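Side-chain contacts in cohesin (Archaeoglobus fulgidus, PDB 2XDH), which is the cohesin module of a longer archaeal protein with a dockerin region as well, and probably acts in adhesion by recognising dockerin domains: residues V48-L53 with S57-Q62; E131-D134 with N138-K141. One frame throughout, in Å; residues are numbered along the deposited sequence.

Interaction 1. Residues V48-L53 with S57-Q62. Unlike the reference sequence in segment 57-62: Gln62 (reference Asn).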
loop_
_atom_site.group_PDB
_atom_site.type_symbol
_atom_site.label_atom_id
_atom_site.label_comp_id
_atom_site.label_asym_id
_atom_site.label_seq_id
_atom_site.Cartn_x
_atom_site.Cartn_y
_atom_site.Cartn_z
ATOM N N VAL A 48 30.274 3.230 -12.117
ATOM C CA VAL A 48 29.047 2.917 -11.392
ATOM C C VAL A 48 27.955 3.788 -11.999
ATOM O O VAL A 48 28.062 5.020 -11.981
ATOM C CB VAL A 48 29.184 3.237 -9.896
ATOM C CG1 VAL A 48 27.884 2.945 -9.149
ATOM C CG2 VAL A 48 30.355 2.450 -9.272
ATOM N N LEU A 49 26.922 3.151 -12.550
ATOM C CA LEU A 49 25.896 3.862 -13.309
ATOM C C LEU A 49 24.525 3.679 -12.670
ATOM O O LEU A 49 24.247 2.637 -12.077
ATOM C CB LEU A 49 25.848 3.334 -14.746
ATOM C CG LEU A 49 27.065 3.519 -15.653
ATOM C CD1 LEU A 49 26.836 2.845 -16.993
ATOM C CD2 LEU A 49 27.370 4.985 -15.853
ATOM N N GLN A 50 23.680 4.703 -12.787
ATOM C CA GLN A 50 22.282 4.617 -12.358
ATOM C C GLN A 50 21.594 3.479 -13.094
ATOM O O GLN A 50 21.975 3.129 -14.215
ATOM C CB GLN A 50 21.555 5.964 -12.578
ATOM C CG GLN A 50 21.885 7.000 -11.502
ATOM C CD GLN A 50 21.843 8.437 -12.000
ATOM O OE1 GLN A 50 22.791 8.911 -12.618
ATOM N NE2 GLN A 50 20.749 9.145 -11.707
ATOM N N GLY A 51 20.584 2.896 -12.454
ATOM C CA GLY A 51 19.856 1.778 -13.024
ATOM C C GLY A 51 18.505 2.196 -13.564
ATOM O O GLY A 51 18.240 3.394 -13.708
ATOM N N SER A 52 17.653 1.214 -13.864
ATOM C CA SER A 52 16.381 1.487 -14.535
ATOM C C SER A 52 15.425 2.282 -13.650
ATOM O O SER A 52 14.510 2.937 -14.138
ATOM C CB SER A 52 15.705 0.181 -14.979
ATOM O OG SER A 52 15.283 -0.597 -13.864
ATOM N N LEU A 53 15.636 2.232 -12.342
ATOM C CA LEU A 53 14.720 2.898 -11.420
ATOM C C LEU A 53 15.244 4.233 -10.918
ATOM O O LEU A 53 14.510 4.982 -10.294
ATOM C CB LEU A 53 14.436 2.001 -10.206
ATOM C CG LEU A 53 13.718 0.696 -10.505
ATOM C CD1 LEU A 53 13.690 -0.206 -9.244
ATOM C CD2 LEU A 53 12.307 1.002 -10.984
ATOM N N SER A 57 16.832 9.817 -9.909
ATOM C CA SER A 57 17.066 9.929 -8.474
ATOM C C SER A 57 18.319 10.771 -8.200
ATOM O O SER A 57 19.136 10.980 -9.091
ATOM C CB SER A 57 17.287 8.528 -7.879
ATOM O OG SER A 57 16.210 7.681 -8.194
ATOM N N LEU A 58 18.470 11.245 -6.964
ATOM C CA LEU A 58 19.736 11.817 -6.531
ATOM C C LEU A 58 20.639 10.633 -6.208
ATOM O O LEU A 58 20.311 9.835 -5.329
ATOM C CB LEU A 58 19.536 12.656 -5.269
ATOM C CG LEU A 58 20.745 13.427 -4.733
ATOM C CD1 LEU A 58 21.290 14.356 -5.797
ATOM C CD2 LEU A 58 20.361 14.215 -3.503
ATOM N N PHE A 59 21.774 10.532 -6.896
ATOM C CA PHE A 59 22.599 9.321 -6.869
ATOM C C PHE A 59 24.071 9.616 -6.537
ATOM O O PHE A 59 24.697 10.450 -7.185
ATOM C CB PHE A 59 22.488 8.646 -8.238
ATOM C CG PHE A 59 23.232 7.334 -8.351
ATOM C CD1 PHE A 59 22.669 6.160 -7.890
ATOM C CD2 PHE A 59 24.473 7.279 -8.972
ATOM C CE1 PHE A 59 23.347 4.946 -8.007
ATOM C CE2 PHE A 59 25.160 6.081 -9.088
ATOM C CZ PHE A 59 24.590 4.908 -8.608
ATOM N N ASP A 60 24.614 8.957 -5.512
ATOM C CA ASP A 60 26.028 9.147 -5.156
ATOM C C ASP A 60 26.702 7.803 -4.953
ATOM O O ASP A 60 26.067 6.840 -4.525
ATOM C CB ASP A 60 26.176 9.969 -3.876
ATOM C CG ASP A 60 25.880 11.433 -4.085
ATOM O OD1 ASP A 60 26.684 12.100 -4.767
ATOM O OD2 ASP A 60 24.853 11.915 -3.559
ATOM N N TYR A 61 27.991 7.728 -5.262
ATOM C CA TYR A 61 28.739 6.522 -4.938
ATOM C C TYR A 61 30.177 6.874 -4.614
ATOM O O TYR A 61 30.699 7.893 -5.058
ATOM C CB TYR A 61 28.684 5.494 -6.068
ATOM C CG TYR A 61 29.419 5.919 -7.331
ATOM C CD1 TYR A 61 30.741 5.547 -7.554
ATOM C CD2 TYR A 61 28.781 6.689 -8.303
ATOM C CE1 TYR A 61 31.416 5.933 -8.717
ATOM C CE2 TYR A 61 29.446 7.080 -9.466
ATOM C CZ TYR A 61 30.761 6.701 -9.662
ATOM O OH TYR A 61 31.399 7.088 -10.811
ATOM N N GLN A 62 30.816 6.028 -3.826
ATOM C CA GLN A 62 32.213 6.237 -3.494
ATOM C C GLN A 62 32.889 4.883 -3.419
ATOM O O GLN A 62 32.423 3.989 -2.710
ATOM C CB GLN A 62 32.344 7.003 -2.173
ATOM C CG GLN A 62 33.719 6.898 -1.506
ATOM C CD GLN A 62 34.832 7.533 -2.324
ATOM O OE1 GLN A 62 35.993 7.550 -1.905
ATOM N NE2 GLN A 62 34.486 8.058 -3.495
#
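Val48 sits over the ring of Tyr61 where two successive strands of the cohesin jelly-roll beta-sandwich, 43-50 and 58-64, run antiparallel. The axes of 48-50 and 58-62 pass 8.5 Å apart, their directions at 168°; no hydrogen bond crosses the gap, which is filled mostly by side chains. Each strand pairs elsewhere, 43-50 with 82-91 and 58-64 with 67-74.

From the valine outward, CB stands over the centre of the Tyr61 ring, 3.5 Å from the centroid, in a CH-pi contact almost along the ring normal. CG2 lies over the same face, 3.6 Å from Tyr61 CD1. CG1, anti to the backbone N (chi1 178°), lies between the two aromatic rings, 3.8 Å from Tyr61 CG and, in plane at the Phe59 edge, 3.9 Å from Phe59 CZ. The backbone joins in, Val48 O approaching Tyr61 CE2 at 3.5 Å.

Phe59 receives Gln50 on a face: Gln50 CG rests off-centre over the ring, 3.7 Å from its centroid. Bending at chi2 lays the amide nearly parallel to that ring, 9° between planes, while NE2 donates to Thr54 O. Phe85 and Val70 also pack against Phe59. The Gln50 amide carbon CD ends 3.8 Å from Phe59 CB.

Interaction 2. Residues E131-D134 with N138-K141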
loop_
_atom_site.group_PDB
_atom_site.type_symbol
_atom_site.label_atom_id
_atom_site.label_comp_id
_atom_site.label_asym_id
_atom_site.label_seq_id
_atom_site.Cartn_x
_atom_site.Cartn_y
_atom_site.Cartn_z
ATOM N N GLU A 131 20.832 0.791 4.800
ATOM C CA GLU A 131 19.954 1.708 5.515
ATOM C C GLU A 131 18.878 2.131 4.528
ATOM O O GLU A 131 19.178 2.744 3.509
ATOM C CB GLU A 131 20.750 2.910 6.006
ATOM C CG GLU A 131 21.994 2.508 6.797
ATOM C CD GLU A 131 22.825 3.707 7.232
ATOM O OE1 GLU A 131 22.712 4.773 6.595
ATOM O OE2 GLU A 131 23.592 3.581 8.207
ATOM N N ILE A 132 17.625 1.779 4.796
ATOM C CA ILE A 132 16.603 2.060 3.791
ATOM C C ILE A 132 15.339 2.581 4.452
ATOM O O ILE A 132 14.927 2.062 5.491
ATOM C CB ILE A 132 16.359 0.797 2.939
ATOM C CG1 ILE A 132 15.199 0.990 1.965
ATOM C CG2 ILE A 132 16.119 -0.394 3.840
ATOM C CD1 ILE A 132 15.089 -0.133 0.965
ATOM N N TYR A 133 14.756 3.632 3.869
ATOM C CA TYR A 133 13.568 4.290 4.423
ATOM C C TYR A 133 12.551 4.578 3.326
ATOM O O TYR A 133 12.923 4.832 2.185
ATOM C CB TYR A 133 13.950 5.627 5.069
ATOM C CG TYR A 133 14.891 5.475 6.236
ATOM C CD1 TYR A 133 14.406 5.324 7.523
ATOM C CD2 TYR A 133 16.265 5.466 6.046
ATOM C CE1 TYR A 133 15.263 5.170 8.601
ATOM C CE2 TYR A 133 17.135 5.320 7.116
ATOM C CZ TYR A 133 16.625 5.169 8.389
ATOM O OH TYR A 133 17.474 5.022 9.459
ATOM N N ASP A 134 11.267 4.560 3.657
ATOM C CA ASP A 134 10.279 4.947 2.641
ATOM C C ASP A 134 10.178 6.468 2.585
ATOM O O ASP A 134 10.872 7.167 3.330
ATOM C CB ASP A 134 8.914 4.270 2.891
ATOM C CG ASP A 134 8.233 4.756 4.149
ATOM O OD1 ASP A 134 8.650 5.802 4.686
ATOM O OD2 ASP A 134 7.256 4.098 4.597
ATOM N N ASN A 138 9.899 6.106 7.236
ATOM C CA ASN A 138 9.834 4.877 8.040
ATOM C C ASN A 138 10.926 3.915 7.618
ATOM O O ASN A 138 11.255 3.847 6.435
ATOM C CB ASN A 138 8.469 4.205 7.896
ATOM C CG ASN A 138 7.334 5.136 8.224
ATOM O OD1 ASN A 138 6.502 5.457 7.370
ATOM N ND2 ASN A 138 7.282 5.572 9.467
ATOM N N SER A 139 11.492 3.171 8.573
ATOM C CA SER A 139 12.468 2.125 8.255
ATOM C C SER A 139 11.805 1.012 7.473
ATOM O O SER A 139 10.708 0.596 7.801
ATOM C CB SER A 139 13.068 1.514 9.537
ATOM O OG SER A 139 13.786 2.490 10.254
ATOM N N VAL A 140 12.477 0.537 6.434
ATOM C CA VAL A 140 11.926 -0.503 5.585
ATOM C C VAL A 140 12.692 -1.773 5.897
ATOM O O VAL A 140 13.918 -1.750 5.935
ATOM C CB VAL A 140 12.106 -0.148 4.089
ATOM C CG1 VAL A 140 11.671 -1.326 3.177
ATOM C CG2 VAL A 140 11.314 1.112 3.748
ATOM N N LYS A 141 11.981 -2.868 6.136
ATOM C CA LYS A 141 12.628 -4.161 6.318
ATOM C C LYS A 141 12.966 -4.699 4.943
ATOM O O LYS A 141 12.119 -4.710 4.049
ATOM C CB LYS A 141 11.698 -5.147 7.016
ATOM C CG LYS A 141 11.198 -4.683 8.381
ATOM C CD LYS A 141 12.335 -4.459 9.372
ATOM C CE LYS A 141 11.784 -3.930 10.705
ATOM N NZ LYS A 141 11.173 -2.577 10.506
#
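Tyr133 and Ser139 are paired across a single beta bridge, a non-hydrogen-bonded antiparallel pair formed where the chain turns back after strand 123-134 and the loop before strand 142-151 returns alongside it. Tyr133 CE1 lies 3.5 Å from Ser139 OG. Two backbone bonds flank the pair: Val140 N donates to Ile132 O at 3.0 Å, and Asp134 N to Asn138 O at 2.9 Å. The second meets its acceptor in the carbonyl plane, whereas Val140 N comes from above the plane of its own acceptor. Asn138 O is also approached by Tyr133 CA, 3.1 Å away in a CA-H...O contact.

The third bond closes the turn through a side chain. Asp134 OD1 accepts Asn138 N at 2.9 Å, the donor standing 46° out of the carboxylate plane; a chi1 of 67°, with CG between the backbone N and the carbonyl carbon, brings OD1 to that N-H. OD1 also takes the backbone N-H of Asp136, forming an Asx turn.

Beside the Val140-Ile132 bond, Ile132 CG1 packs on Val140 CB at 3.9 Å, and Ile132 continues onto Val30 of strand 17-38. Val140 CG2 reaches Asp134 N at 3.4 Å. Ile135 of the second subunit packs on Asn138.

Asp136 has been seen to bind magnesium in this protein, though no ion is bound to this chain. With one oxygen gripped by two backbone N-H groups, Asp134 probably stays ionised, and it helps hold the backbone of the metal ligand itself.

Both contacts lie toward the surface of the same cohesin sandwich and both bridge a short connection, yet by different means. Interaction 1 lies closer to the centre of the chain and joins two strands not paired with each other, mainly through apolar and CH-pi contacts, without a hydrogen bond across, and includes the buried Val48. Interaction 2, farther out, joins a strand end to the loop that follows it and relies on backbone and carboxylate hydrogen bonds, with a small apolar patch alongside. Their centres are 18 Å apart and no atoms touch; segments 131-134 and 138-141 flank Asp136 and reach the second subunit, whereas segments 48-53 and 57-62 lie away from the annotated site and from other chains of the assembly.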